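Local coordinates for protein NADPH Quinone Oxidoreductase (Streptococcus mutans, PDB 4F8Y) that probably catalyses the NADPH-dependent reduction of quinones such as menadione, using bound flavin-adenine dinucleotide as its redox cofactor, at residues A[6-10]-A[37-41]; A[80-84]-A[125-129]; A[116-122]-A[153-157]. One frame throughout, in Å; residues are numbered along the deposited sequence.

Interaction 1 (A[6-10]-A[37-41]); sequences VYTHP and DLYAE. With FAD (flavin-adenine dinucleotide), chain E.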
loop_
_atom_site.group_PDB
_atom_site.type_symbol
_atom_site.label_atom_id
_atom_site.label_comp_id
_atom_site.label_asym_id
_atom_site.label_seq_id
_atom_site.Cartn_x
_atom_site.Cartn_y
_atom_site.Cartn_z
ATOM N N VAL A 6 -10.665 -8.666 -8.299
ATOM C CA VAL A 6 -9.550 -8.898 -7.382
ATOM C C VAL A 6 -10.025 -8.601 -5.956
ATOM O O VAL A 6 -10.349 -7.463 -5.626
ATOM C CB VAL A 6 -8.310 -8.051 -7.739
ATOM C CG1 VAL A 6 -7.137 -8.433 -6.858
ATOM C CG2 VAL A 6 -7.952 -8.241 -9.200
ATOM N N TYR A 7 -10.072 -9.642 -5.126
ATOM C CA TYR A 7 -10.672 -9.565 -3.794
ATOM C C TYR A 7 -9.623 -9.743 -2.682
ATOM O O TYR A 7 -8.773 -10.643 -2.733
ATOM C CB TYR A 7 -11.806 -10.598 -3.678
ATOM C CG TYR A 7 -12.216 -10.959 -2.263
ATOM C CD1 TYR A 7 -13.139 -10.189 -1.564
ATOM C CD2 TYR A 7 -11.693 -12.088 -1.633
ATOM C CE1 TYR A 7 -13.521 -10.526 -0.269
ATOM C CE2 TYR A 7 -12.063 -12.427 -0.343
ATOM C CZ TYR A 7 -12.980 -11.646 0.332
ATOM O OH TYR A 7 -13.347 -11.981 1.616
ATOM N N THR A 8 -9.696 -8.875 -1.679
ATOM C CA THR A 8 -8.663 -8.789 -0.663
ATOM C C THR A 8 -9.272 -8.722 0.733
ATOM O O THR A 8 -9.717 -7.664 1.173
ATOM C CB THR A 8 -7.770 -7.537 -0.886
ATOM O OG1 THR A 8 -7.211 -7.569 -2.207
ATOM C CG2 THR A 8 -6.634 -7.478 0.139
ATOM N N HIS A 9 -9.299 -9.857 1.418
ATOM C CA HIS A 9 -9.632 -9.878 2.830
ATOM C C HIS A 9 -9.260 -11.215 3.436
ATOM O O HIS A 9 -9.517 -12.252 2.842
ATOM C CB HIS A 9 -11.111 -9.585 3.065
ATOM C CG HIS A 9 -11.390 -9.014 4.420
ATOM N ND1 HIS A 9 -11.298 -9.763 5.575
ATOM C CD2 HIS A 9 -11.719 -7.761 4.810
ATOM C CE1 HIS A 9 -11.574 -8.997 6.616
ATOM N NE2 HIS A 9 -11.835 -7.779 6.178
ATOM N N PRO A 10 -8.637 -11.198 4.620
ATOM C CA PRO A 10 -8.171 -12.457 5.209
ATOM C C PRO A 10 -9.310 -13.302 5.786
ATOM O O PRO A 10 -9.103 -14.493 6.033
ATOM C CB PRO A 10 -7.230 -11.983 6.325
ATOM C CG PRO A 10 -7.727 -10.623 6.668
ATOM C CD PRO A 10 -8.095 -10.032 5.342
ATOM N N ASP A 37 -8.920 -14.368 -5.455
ATOM C CA ASP A 37 -8.838 -14.215 -4.015
ATOM C C ASP A 37 -7.352 -14.251 -3.639
ATOM O O ASP A 37 -6.745 -15.329 -3.533
ATOM C CB ASP A 37 -9.629 -15.343 -3.345
ATOM C CG ASP A 37 -9.811 -15.142 -1.851
ATOM O OD1 ASP A 37 -8.952 -14.522 -1.200
ATOM O OD2 ASP A 37 -10.817 -15.637 -1.315
ATOM N N LEU A 38 -6.754 -13.073 -3.476
ATOM C CA LEU A 38 -5.321 -12.993 -3.197
ATOM C C LEU A 38 -4.940 -13.787 -1.937
ATOM O O LEU A 38 -3.892 -14.439 -1.894
ATOM C CB LEU A 38 -4.869 -11.530 -3.091
ATOM C CG LEU A 38 -5.047 -10.665 -4.336
ATOM C CD1 LEU A 38 -4.636 -9.233 -4.050
ATOM C CD2 LEU A 38 -4.272 -11.238 -5.505
ATOM N N TYR A 39 -5.799 -13.743 -0.919
ATOM C CA TYR A 39 -5.538 -14.453 0.334
ATOM C C TYR A 39 -5.657 -15.970 0.185
ATOM O O TYR A 39 -4.847 -16.725 0.724
ATOM C CB TYR A 39 -6.455 -13.939 1.453
ATOM C CG TYR A 39 -5.860 -12.789 2.240
ATOM C CD1 TYR A 39 -5.060 -13.032 3.347
ATOM C CD2 TYR A 39 -6.087 -11.466 1.872
ATOM C CE1 TYR A 39 -4.502 -11.994 4.069
ATOM C CE2 TYR A 39 -5.540 -10.422 2.589
ATOM C CZ TYR A 39 -4.742 -10.692 3.690
ATOM O OH TYR A 39 -4.180 -9.666 4.424
ATOM N N ALA A 40 -6.675 -16.408 -0.545
ATOM C CA ALA A 40 -6.860 -17.821 -0.865
ATOM C C ALA A 40 -5.760 -18.342 -1.784
ATOM O O ALA A 40 -5.455 -19.533 -1.767
ATOM C CB ALA A 40 -8.230 -18.047 -1.496
ATOM N N GLU A 41 -5.171 -17.446 -2.579
ATOM C CA GLU A 41 -4.079 -17.790 -3.494
ATOM C C GLU A 41 -2.733 -17.853 -2.781
ATOM O O GLU A 41 -1.740 -18.293 -3.365
ATOM C CB GLU A 41 -4.000 -16.777 -4.641
ATOM C CG GLU A 41 -5.186 -16.838 -5.592
ATOM C CD GLU A 41 -4.914 -17.690 -6.814
ATOM O OE1 GLU A 41 -4.081 -17.273 -7.635
ATOM O OE2 GLU A 41 -5.534 -18.764 -6.964
HETATM P PA FAD E . -15.890 -6.958 9.407
HETATM O O1A FAD E . -15.080 -6.779 10.827
HETATM O O2A FAD E . -15.641 -8.287 8.857
HETATM O O5B FAD E . -17.489 -6.726 9.642
HETATM C C5B FAD E . -17.936 -5.439 9.972
HETATM C C4B FAD E . -19.394 -5.400 10.400
HETATM O O4B FAD E . -20.377 -5.833 9.402
HETATM C C3B FAD E . -19.767 -6.300 11.647
HETATM O O3B FAD E . -20.432 -5.723 12.734
HETATM C C2B FAD E . -20.353 -7.539 10.998
HETATM O O2B FAD E . -20.971 -8.482 11.831
HETATM C C1B FAD E . -21.129 -6.892 9.919
HETATM N N9A FAD E . -21.601 -7.778 8.858
HETATM C C8A FAD E . -20.996 -8.861 8.362
HETATM N N7A FAD E . -21.795 -9.373 7.354
HETATM C C5A FAD E . -22.906 -8.570 7.246
HETATM C C6A FAD E . -24.005 -8.615 6.424
HETATM N N6A FAD E . -24.129 -9.675 5.435
HETATM N N1A FAD E . -24.966 -7.690 6.534
HETATM C C2A FAD E . -24.863 -6.702 7.457
HETATM N N3A FAD E . -23.772 -6.660 8.270
HETATM C C4A FAD E . -22.803 -7.591 8.159
HETATM N N1 FAD E . -10.564 2.384 8.629
HETATM C C2 FAD E . -10.458 3.915 8.700
HETATM O O2 FAD E . -11.544 4.620 8.194
HETATM N N3 FAD E . -9.087 4.402 8.161
HETATM C C4 FAD E . -7.743 3.619 8.489
HETATM O O4 FAD E . -6.707 3.909 7.610
HETATM C C4X FAD E . -7.943 2.100 8.683
HETATM N N5 FAD E . -6.819 1.206 8.947
HETATM C C5X FAD E . -7.020 -0.169 9.363
HETATM C C6 FAD E . -5.868 -0.981 9.503
HETATM C C7 FAD E . -6.009 -2.285 9.884
HETATM C C7M FAD E . -4.773 -3.169 10.023
HETATM C C8 FAD E . -7.241 -2.787 10.126
HETATM C C8M FAD E . -7.405 -4.245 10.546
HETATM C C9 FAD E . -8.352 -1.997 9.990
HETATM C C9A FAD E . -8.214 -0.648 9.599
HETATM N N10 FAD E . -9.406 0.157 9.455
HETATM C C10 FAD E . -9.352 1.560 9.024
HETATM C "C1'" FAD E . -10.712 -0.459 9.554
HETATM C "C2'" FAD E . -11.237 -1.169 8.306
HETATM O "O2'" FAD E . -11.275 -0.401 7.129
HETATM C "C3'" FAD E . -12.513 -1.935 8.588
HETATM O "O3'" FAD E . -12.387 -2.858 9.631
HETATM C "C4'" FAD E . -13.040 -2.573 7.317
HETATM O "O4'" FAD E . -13.045 -1.729 6.210
HETATM C "C5'" FAD E . -14.380 -3.250 7.496
HETATM O "O5'" FAD E . -14.595 -4.241 6.550
HETATM P P FAD E . -14.447 -5.777 7.102
HETATM O O1P FAD E . -14.881 -6.809 5.896
HETATM O O2P FAD E . -13.077 -6.012 7.554
HETATM O O3P FAD E . -15.468 -5.730 8.397
HETATM O O HOH W 1 -8.261 -12.131 -0.619
#

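Interaction 2 (A[80-84]-A[125-129]); sequences IFPIW and ITTHN. With FAD (flavin-adenine dinucleotide), chain E; VK3 (menadione), chain H.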
loop_
_atom_site.group_PDB
_atom_site.type_symbol
_atom_site.label_atom_id
_atom_site.label_comp_id
_atom_site.label_asym_id
_atom_site.label_seq_id
_atom_site.Cartn_x
_atom_site.Cartn_y
_atom_site.Cartn_z
ATOM N N ILE A 80 -12.036 -5.157 -4.670
ATOM C CA ILE A 80 -12.746 -5.145 -3.387
ATOM C C ILE A 80 -11.772 -5.274 -2.214
ATOM O O ILE A 80 -11.096 -6.293 -2.076
ATOM C CB ILE A 80 -13.783 -6.299 -3.298
ATOM C CG1 ILE A 80 -14.825 -6.182 -4.414
ATOM C CG2 ILE A 80 -14.453 -6.323 -1.911
ATOM C CD1 ILE A 80 -15.718 -7.395 -4.535
ATOM N N PHE A 81 -11.708 -4.256 -1.357
ATOM C CA PHE A 81 -10.795 -4.298 -0.209
ATOM C C PHE A 81 -11.161 -3.353 0.943
ATOM O O PHE A 81 -11.787 -2.312 0.714
ATOM C CB PHE A 81 -9.336 -4.056 -0.658
ATOM C CG PHE A 81 -9.104 -2.726 -1.334
ATOM C CD1 PHE A 81 -8.765 -1.605 -0.596
ATOM C CD2 PHE A 81 -9.201 -2.605 -2.712
ATOM C CE1 PHE A 81 -8.545 -0.382 -1.224
ATOM C CE2 PHE A 81 -8.977 -1.389 -3.341
ATOM C CZ PHE A 81 -8.651 -0.276 -2.596
ATOM N N PRO A 82 -10.767 -3.721 2.185
ATOM C CA PRO A 82 -10.858 -2.785 3.315
ATOM C C PRO A 82 -9.725 -1.773 3.236
ATOM O O PRO A 82 -8.632 -2.114 2.780
ATOM C CB PRO A 82 -10.628 -3.666 4.553
ATOM C CG PRO A 82 -10.228 -5.015 4.063
ATOM C CD PRO A 82 -10.114 -4.987 2.563
ATOM N N ILE A 83 -9.982 -0.548 3.674
ATOM C CA ILE A 83 -8.917 0.421 3.853
ATOM C C ILE A 83 -8.091 0.033 5.084
ATOM O O ILE A 83 -8.632 -0.050 6.190
ATOM C CB ILE A 83 -9.478 1.845 4.038
ATOM C CG1 ILE A 83 -10.084 2.346 2.728
ATOM C CG2 ILE A 83 -8.385 2.800 4.499
ATOM C CD1 ILE A 83 -9.144 2.237 1.544
ATOM N N TRP A 84 -6.801 -0.238 4.886
ATOM C CA TRP A 84 -5.870 -0.411 6.008
ATOM C C TRP A 84 -4.803 0.684 5.959
ATOM O O TRP A 84 -4.066 0.814 4.972
ATOM C CB TRP A 84 -5.193 -1.794 6.003
ATOM C CG TRP A 84 -6.102 -2.970 6.265
ATOM C CD1 TRP A 84 -7.395 -2.939 6.709
ATOM C CD2 TRP A 84 -5.759 -4.353 6.123
ATOM N NE1 TRP A 84 -7.882 -4.220 6.836
ATOM C CE2 TRP A 84 -6.898 -5.104 6.486
ATOM C CE3 TRP A 84 -4.601 -5.029 5.721
ATOM C CZ2 TRP A 84 -6.911 -6.500 6.451
ATOM C CZ3 TRP A 84 -4.613 -6.412 5.693
ATOM C CH2 TRP A 84 -5.762 -7.133 6.053
ATOM N N ILE A 125 -14.209 -1.004 -4.941
ATOM C CA ILE A 125 -15.131 -1.003 -3.809
ATOM C C ILE A 125 -14.366 -1.036 -2.484
ATOM O O ILE A 125 -13.687 -2.012 -2.169
ATOM C CB ILE A 125 -16.164 -2.155 -3.873
ATOM C CG1 ILE A 125 -16.814 -2.221 -5.255
ATOM C CG2 ILE A 125 -17.242 -1.948 -2.816
ATOM C CD1 ILE A 125 -17.542 -3.517 -5.520
ATOM N N THR A 126 -14.488 0.048 -1.725
ATOM C CA THR A 126 -13.763 0.200 -0.473
ATOM C C THR A 126 -14.698 0.188 0.735
ATOM O O THR A 126 -15.863 0.582 0.646
ATOM C CB THR A 126 -12.933 1.518 -0.439
ATOM O OG1 THR A 126 -13.605 2.528 -1.195
ATOM C CG2 THR A 126 -11.561 1.318 -1.029
ATOM N N THR A 127 -14.167 -0.275 1.860
ATOM C CA THR A 127 -14.826 -0.158 3.152
ATOM C C THR A 127 -13.869 0.545 4.135
ATOM O O THR A 127 -12.659 0.365 4.066
ATOM C CB THR A 127 -15.275 -1.549 3.684
ATOM O OG1 THR A 127 -14.148 -2.433 3.784
ATOM C CG2 THR A 127 -16.293 -2.163 2.746
ATOM N N HIS A 128 -14.409 1.369 5.027
ATOM C CA HIS A 128 -13.607 1.985 6.090
ATOM C C HIS A 128 -14.492 2.663 7.149
ATOM O O HIS A 128 -15.711 2.720 6.996
ATOM C CB HIS A 128 -12.575 2.963 5.519
ATOM C CG HIS A 128 -13.175 4.092 4.738
ATOM N ND1 HIS A 128 -13.708 5.214 5.337
ATOM C CD2 HIS A 128 -13.321 4.273 3.404
ATOM C CE1 HIS A 128 -14.162 6.034 4.406
ATOM N NE2 HIS A 128 -13.938 5.489 3.225
ATOM N N ASN A 129 -13.873 3.171 8.214
ATOM C CA ASN A 129 -14.597 3.762 9.347
ATOM C C ASN A 129 -14.613 5.292 9.400
ATOM O O ASN A 129 -15.084 5.872 10.382
ATOM C CB ASN A 129 -14.010 3.249 10.657
ATOM C CG ASN A 129 -14.447 1.862 10.974
ATOM O OD1 ASN A 129 -15.587 1.488 10.700
ATOM N ND2 ASN A 129 -13.555 1.081 11.564
HETATM P PA FAD E . -15.890 -6.958 9.407
HETATM O O1A FAD E . -15.080 -6.779 10.827
HETATM O O2A FAD E . -15.641 -8.287 8.857
HETATM O O5B FAD E . -17.489 -6.726 9.642
HETATM C C5B FAD E . -17.936 -5.439 9.972
HETATM C C4B FAD E . -19.394 -5.400 10.400
HETATM O O4B FAD E . -20.377 -5.833 9.402
HETATM C C3B FAD E . -19.767 -6.300 11.647
HETATM O O3B FAD E . -20.432 -5.723 12.734
HETATM C C2B FAD E . -20.353 -7.539 10.998
HETATM O O2B FAD E . -20.971 -8.482 11.831
HETATM C C1B FAD E . -21.129 -6.892 9.919
HETATM N N9A FAD E . -21.601 -7.778 8.858
HETATM C C8A FAD E . -20.996 -8.861 8.362
HETATM N N7A FAD E . -21.795 -9.373 7.354
HETATM C C5A FAD E . -22.906 -8.570 7.246
HETATM C C6A FAD E . -24.005 -8.615 6.424
HETATM N N6A FAD E . -24.129 -9.675 5.435
HETATM N N1A FAD E . -24.966 -7.690 6.534
HETATM C C2A FAD E . -24.863 -6.702 7.457
HETATM N N3A FAD E . -23.772 -6.660 8.270
HETATM C C4A FAD E . -22.803 -7.591 8.159
HETATM N N1 FAD E . -10.564 2.384 8.629
HETATM C C2 FAD E . -10.458 3.915 8.700
HETATM O O2 FAD E . -11.544 4.620 8.194
HETATM N N3 FAD E . -9.087 4.402 8.161
HETATM C C4 FAD E . -7.743 3.619 8.489
HETATM O O4 FAD E . -6.707 3.909 7.610
HETATM C C4X FAD E . -7.943 2.100 8.683
HETATM N N5 FAD E . -6.819 1.206 8.947
HETATM C C5X FAD E . -7.020 -0.169 9.363
HETATM C C6 FAD E . -5.868 -0.981 9.503
HETATM C C7 FAD E . -6.009 -2.285 9.884
HETATM C C7M FAD E . -4.773 -3.169 10.023
HETATM C C8 FAD E . -7.241 -2.787 10.126
HETATM C C8M FAD E . -7.405 -4.245 10.546
HETATM C C9 FAD E . -8.352 -1.997 9.990
HETATM C C9A FAD E . -8.214 -0.648 9.599
HETATM N N10 FAD E . -9.406 0.157 9.455
HETATM C C10 FAD E . -9.352 1.560 9.024
HETATM C "C1'" FAD E . -10.712 -0.459 9.554
HETATM C "C2'" FAD E . -11.237 -1.169 8.306
HETATM O "O2'" FAD E . -11.275 -0.401 7.129
HETATM C "C3'" FAD E . -12.513 -1.935 8.588
HETATM O "O3'" FAD E . -12.387 -2.858 9.631
HETATM C "C4'" FAD E . -13.040 -2.573 7.317
HETATM O "O4'" FAD E . -13.045 -1.729 6.210
HETATM C "C5'" FAD E . -14.380 -3.250 7.496
HETATM O "O5'" FAD E . -14.595 -4.241 6.550
HETATM P P FAD E . -14.447 -5.777 7.102
HETATM O O1P FAD E . -14.881 -6.809 5.896
HETATM O O2P FAD E . -13.077 -6.012 7.554
HETATM O O3P FAD E . -15.468 -5.730 8.397
HETATM C C1K VK3 H . -6.798 2.604 12.110
HETATM O O1K VK3 H . -5.956 1.518 12.379
HETATM C C2K VK3 H . -6.208 3.906 11.683
HETATM C C3K VK3 H . -7.033 4.988 11.430
HETATM C C4K VK3 H . -8.439 4.853 11.575
HETATM O O4K VK3 H . -9.257 5.973 11.325
HETATM C C5K VK3 H . -9.007 3.594 11.984
HETATM C C6K VK3 H . -10.409 3.434 12.135
HETATM C C7K VK3 H . -10.936 2.229 12.523
HETATM C C8K VK3 H . -10.044 1.069 12.793
HETATM C C9K VK3 H . -8.694 1.226 12.651
HETATM C C10 VK3 H . -8.144 2.467 12.246
HETATM C C11 VK3 H . -6.439 6.334 11.012
#

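Interaction 3 (A[116-122]-A[153-157]); sequences HLQGKSA and CAISP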
loop_
_atom_site.group_PDB
_atom_site.type_symbol
_atom_site.label_atom_id
_atom_site.label_comp_id
_atom_site.label_asym_id
_atom_site.label_seq_id
_atom_site.Cartn_x
_atom_site.Cartn_y
_atom_site.Cartn_z
ATOM N N HIS A 116 -0.268 0.761 -20.859
ATOM C CA HIS A 116 -0.396 -0.372 -21.786
ATOM C C HIS A 116 -1.671 -1.200 -21.591
ATOM O O HIS A 116 -1.883 -2.195 -22.289
ATOM C CB HIS A 116 0.809 -1.307 -21.667
ATOM C CG HIS A 116 2.074 -0.745 -22.236
ATOM N ND1 HIS A 116 3.160 -1.532 -22.559
ATOM C CD2 HIS A 116 2.426 0.525 -22.544
ATOM C CE1 HIS A 116 4.130 -0.768 -23.028
ATOM N NE2 HIS A 116 3.708 0.484 -23.033
ATOM N N LEU A 117 -2.511 -0.788 -20.644
ATOM C CA LEU A 117 -3.721 -1.533 -20.310
ATOM C C LEU A 117 -4.975 -0.840 -20.831
ATOM O O LEU A 117 -6.038 -0.912 -20.223
ATOM C CB LEU A 117 -3.806 -1.761 -18.800
ATOM C CG LEU A 117 -2.614 -2.537 -18.226
ATOM C CD1 LEU A 117 -2.756 -2.742 -16.724
ATOM C CD2 LEU A 117 -2.446 -3.875 -18.949
ATOM N N GLN A 118 -4.828 -0.169 -21.970
ATOM C CA GLN A 118 -5.946 0.450 -22.682
ATOM C C GLN A 118 -7.021 -0.574 -23.039
ATOM O O GLN A 118 -6.729 -1.748 -23.245
ATOM C CB GLN A 118 -5.445 1.139 -23.953
ATOM C CG GLN A 118 -4.535 0.266 -24.824
ATOM C CD GLN A 118 -3.072 0.320 -24.395
ATOM O OE1 GLN A 118 -2.682 1.164 -23.589
ATOM N NE2 GLN A 118 -2.258 -0.577 -24.942
ATOM N N GLY A 119 -8.269 -0.122 -23.102
ATOM C CA GLY A 119 -9.387 -0.996 -23.413
ATOM C C GLY A 119 -10.006 -1.598 -22.168
ATOM O O GLY A 119 -10.964 -2.367 -22.245
ATOM N N LYS A 120 -9.450 -1.248 -21.012
ATOM C CA LYS A 120 -9.958 -1.742 -19.743
ATOM C C LYS A 120 -10.561 -0.628 -18.901
ATOM O O LYS A 120 -10.167 0.529 -19.007
ATOM C CB LYS A 120 -8.861 -2.467 -18.958
ATOM C CG LYS A 120 -8.312 -3.681 -19.686
ATOM C CD LYS A 120 -7.230 -4.384 -18.889
ATOM C CE LYS A 120 -6.193 -5.005 -19.813
ATOM N NZ LYS A 120 -6.791 -6.001 -20.738
ATOM N N SER A 121 -11.538 -0.999 -18.083
ATOM C CA SER A 121 -12.140 -0.108 -17.097
ATOM C C SER A 121 -12.106 -0.791 -15.735
ATOM O O SER A 121 -11.697 -1.942 -15.623
ATOM C CB SER A 121 -13.575 0.247 -17.487
ATOM O OG SER A 121 -14.279 -0.895 -17.931
ATOM N N ALA A 122 -12.521 -0.088 -14.693
ATOM C CA ALA A 122 -12.435 -0.663 -13.356
ATOM C C ALA A 122 -13.466 -0.111 -12.387
ATOM O O ALA A 122 -14.030 0.958 -12.592
ATOM C CB ALA A 122 -11.022 -0.486 -12.781
ATOM N N CYS A 153 -1.791 3.583 -16.125
ATOM C CA CYS A 153 -1.684 2.372 -16.946
ATOM C C CYS A 153 -2.727 2.311 -18.065
ATOM O O CYS A 153 -2.832 1.305 -18.753
ATOM C CB CYS A 153 -1.789 1.116 -16.075
ATOM S SG CYS A 153 -0.512 0.951 -14.798
ATOM N N ALA A 154 -3.496 3.385 -18.226
ATOM C CA ALA A 154 -4.500 3.527 -19.292
ATOM C C ALA A 154 -5.828 2.797 -19.043
ATOM O O ALA A 154 -6.518 2.409 -19.984
ATOM C CB ALA A 154 -3.917 3.139 -20.649
ATOM N N ILE A 155 -6.177 2.609 -17.775
ATOM C CA ILE A 155 -7.448 1.989 -17.413
ATOM C C ILE A 155 -8.463 3.085 -17.122
ATOM O O ILE A 155 -8.213 3.960 -16.297
ATOM C CB ILE A 155 -7.295 1.073 -16.185
ATOM C CG1 ILE A 155 -6.529 -0.198 -16.567
ATOM C CG2 ILE A 155 -8.663 0.737 -15.589
ATOM C CD1 ILE A 155 -5.838 -0.875 -15.405
ATOM N N SER A 156 -9.602 3.043 -17.811
ATOM C CA SER A 156 -10.593 4.111 -17.731
ATOM C C SER A 156 -11.898 3.703 -18.414
ATOM O O SER A 156 -11.883 2.995 -19.422
ATOM C CB SER A 156 -10.048 5.392 -18.371
ATOM O OG SER A 156 -11.040 6.403 -18.427
ATOM N N PRO A 157 -13.036 4.142 -17.857
ATOM C CA PRO A 157 -13.086 4.934 -16.625
ATOM C C PRO A 157 -12.729 4.102 -15.395
ATOM O O PRO A 157 -12.459 2.898 -15.497
ATOM C CB PRO A 157 -14.555 5.354 -16.544
ATOM C CG PRO A 157 -15.290 4.326 -17.298
ATOM C CD PRO A 157 -14.379 3.891 -18.407
#

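Interaction 1 (A[6-10]-A[37-41])
Tyr-39 lies against Pro-10 where two neighbouring parallel strands of the flavodoxin-like fold, 2-7 and 32-37, run out into loops. This is the tightly packed part. Pro-10 CB sits over one face of the phenol ring in a CH-pi contact, 3.9 Å from the centroid, while Thr-8 CG2 meets the ring edge near its plane. A flat aromatic suits the rigid pyrrolidine, and the second subunit completes the place: Leu-47 O of that subunit is hydrogen-bonded to Tyr-39 OH. Alongside, Leu-38 turns its CD1 branch onto Val-6 CG1 at 3.8 Å, and its backbone N bonds to Tyr-7 O. His-9 points away from 37-41, and its NE2 donates to FAD O2P at 2.6 Å.

Toward solvent the contact thins out. Asp-37 is partly exposed; with CG anti to its own N (chi1 -170°), its carboxylate lies alongside the Tyr-7 ring, nearly perpendicular to it and at its edge. Asp-37 OD1 also accepts from Ala-40 N in an Asx motif, and neither Ala-40, which is exposed, nor Glu-41 touches segment 6-10.

Between the two backbones, one water makes four hydrogen bonds, donating to Tyr-7 O and Asp-37 OD1 (both 2.6 Å) and accepting from Tyr-39 N at 3.0 Å and His-9 N at 3.2 Å.

Interaction 2 (A[80-84]-A[125-129])
A chi1 of 60° sets the Phe-81 ring between its own N and carbonyl carbon and beside Thr-126, whose CG2 lies 3.5 Å from Phe-81 CE1. Thr-127 is on the Pro-82 face of the sheet, and its chi1 of 58° sets OG1 against FAD O4' in a 2.8 Å hydrogen bond that either hydroxyl could donate; Asn-16 ND2 is also hydrogen-bonded to Thr-127 OG1. A small hydroxyl side chain suits this spot, where a strand end gives way to the ribityl chain.

Strands 80-82 and 125-127 run parallel near the middle of the five-stranded sheet of the flavodoxin-like fold, their axes 5.0 Å apart at closest. Phe-81 N bonds to Ile-125 O, and Ile-83 N to Thr-127 O at 2.9 Å, both nearly straight; Thr-127 N to Phe-81 O is weak. Pro-82 lacks an N-H, and on its strand 2-7 side Thr-8 O meets the ring CD; toward 125-127 no bond is lost, since Phe-81 and Ile-83 supply those. Ile-83 CB packs on His-128 CB at 3.6 Å, and Ile-83 CD1 crosses to Thr-126 CG2 on the Phe-81 face.

The C-terminal ends of both segments serve the flavin. Ile-83 O accepts from FAD O2', Trp-84 lays one indole face over FAD C8, and Asn-129 N donates to FAD O2 at 2.7 Å. That last N-H would probably help stabilise negative charge around N1-C2 of the reduced flavin.

Interaction 3 (A[116-122]-A[153-157])
The beta-alpha-beta unit made of strand 120-127, helix 143-150 and strand 155-163 brings its two strand starts together here, with Leu-117 and Ile-155 lying side by side. Leu-117 CD1 is 3.8 Å from Ile-155 CD1 and also touches Cys-153 CB, a small apolar cluster that Phe-100 and Ala-105 help cover. On another branch, Ile-155 CG2, anti to its backbone N, reaches Ala-122 CB at 3.9 Å; the short alanine lets the branched side chain come close, and Leu-150 of the helix packs on both.

Two turns shape the approach. Residues 117 to 120 form a type II turn in which Gly-119 takes a positive phi, where a side chain would be jammed against the carbonyl O of Gln-118. Ala-154, also at positive phi, is the C-prime residue of the Schellman motif that ends the helix, and its CB faces Gln-118 N at 3.7 Å. The backbones are joined by Leu-117 N to Cys-153 O (2.8 Å), Ser-156 N to Lys-120 O (2.8 Å) and Ala-122 N to Pro-157 O (3.1 Å), the last beside a cis peptide bond.

The bent Lys-120 chain leads away, its NZ hydrogen-bonded to Thr-72 O and Ala-74 O, and Ser-121 OG bonds to His-76. Main-chain bonds and hydrocarbon packing thus hold the two segments together, while these polar ends tie the start of strand 120-127 to the start of strand 76-82 and the end of helix 65-73.

How the interactions relate
From the N terminus, strand 2-7 is followed by helix 15-26 and strand 32-37, and interaction 1 closes that first excursion at the sheet's outer edge. Interaction 2 opens later, with strand 76-82 beside strand 2-7; the two contacts touch, Thr-8 N being probably hydrogen-bonded to Ile-80 O, and meet the same flavin-adenine dinucleotide. Interaction 2 closes a loop holding helix 90-99 and the 106-115 hairpin; interaction 3 closes over helix 143-150. These two cross: segment 116-122 comes between 80-84 and 125-129, and 153-157 follows both. They share strand 120-127, with centres about 22 Å apart. Together the three span all five strands of the parallel sheet.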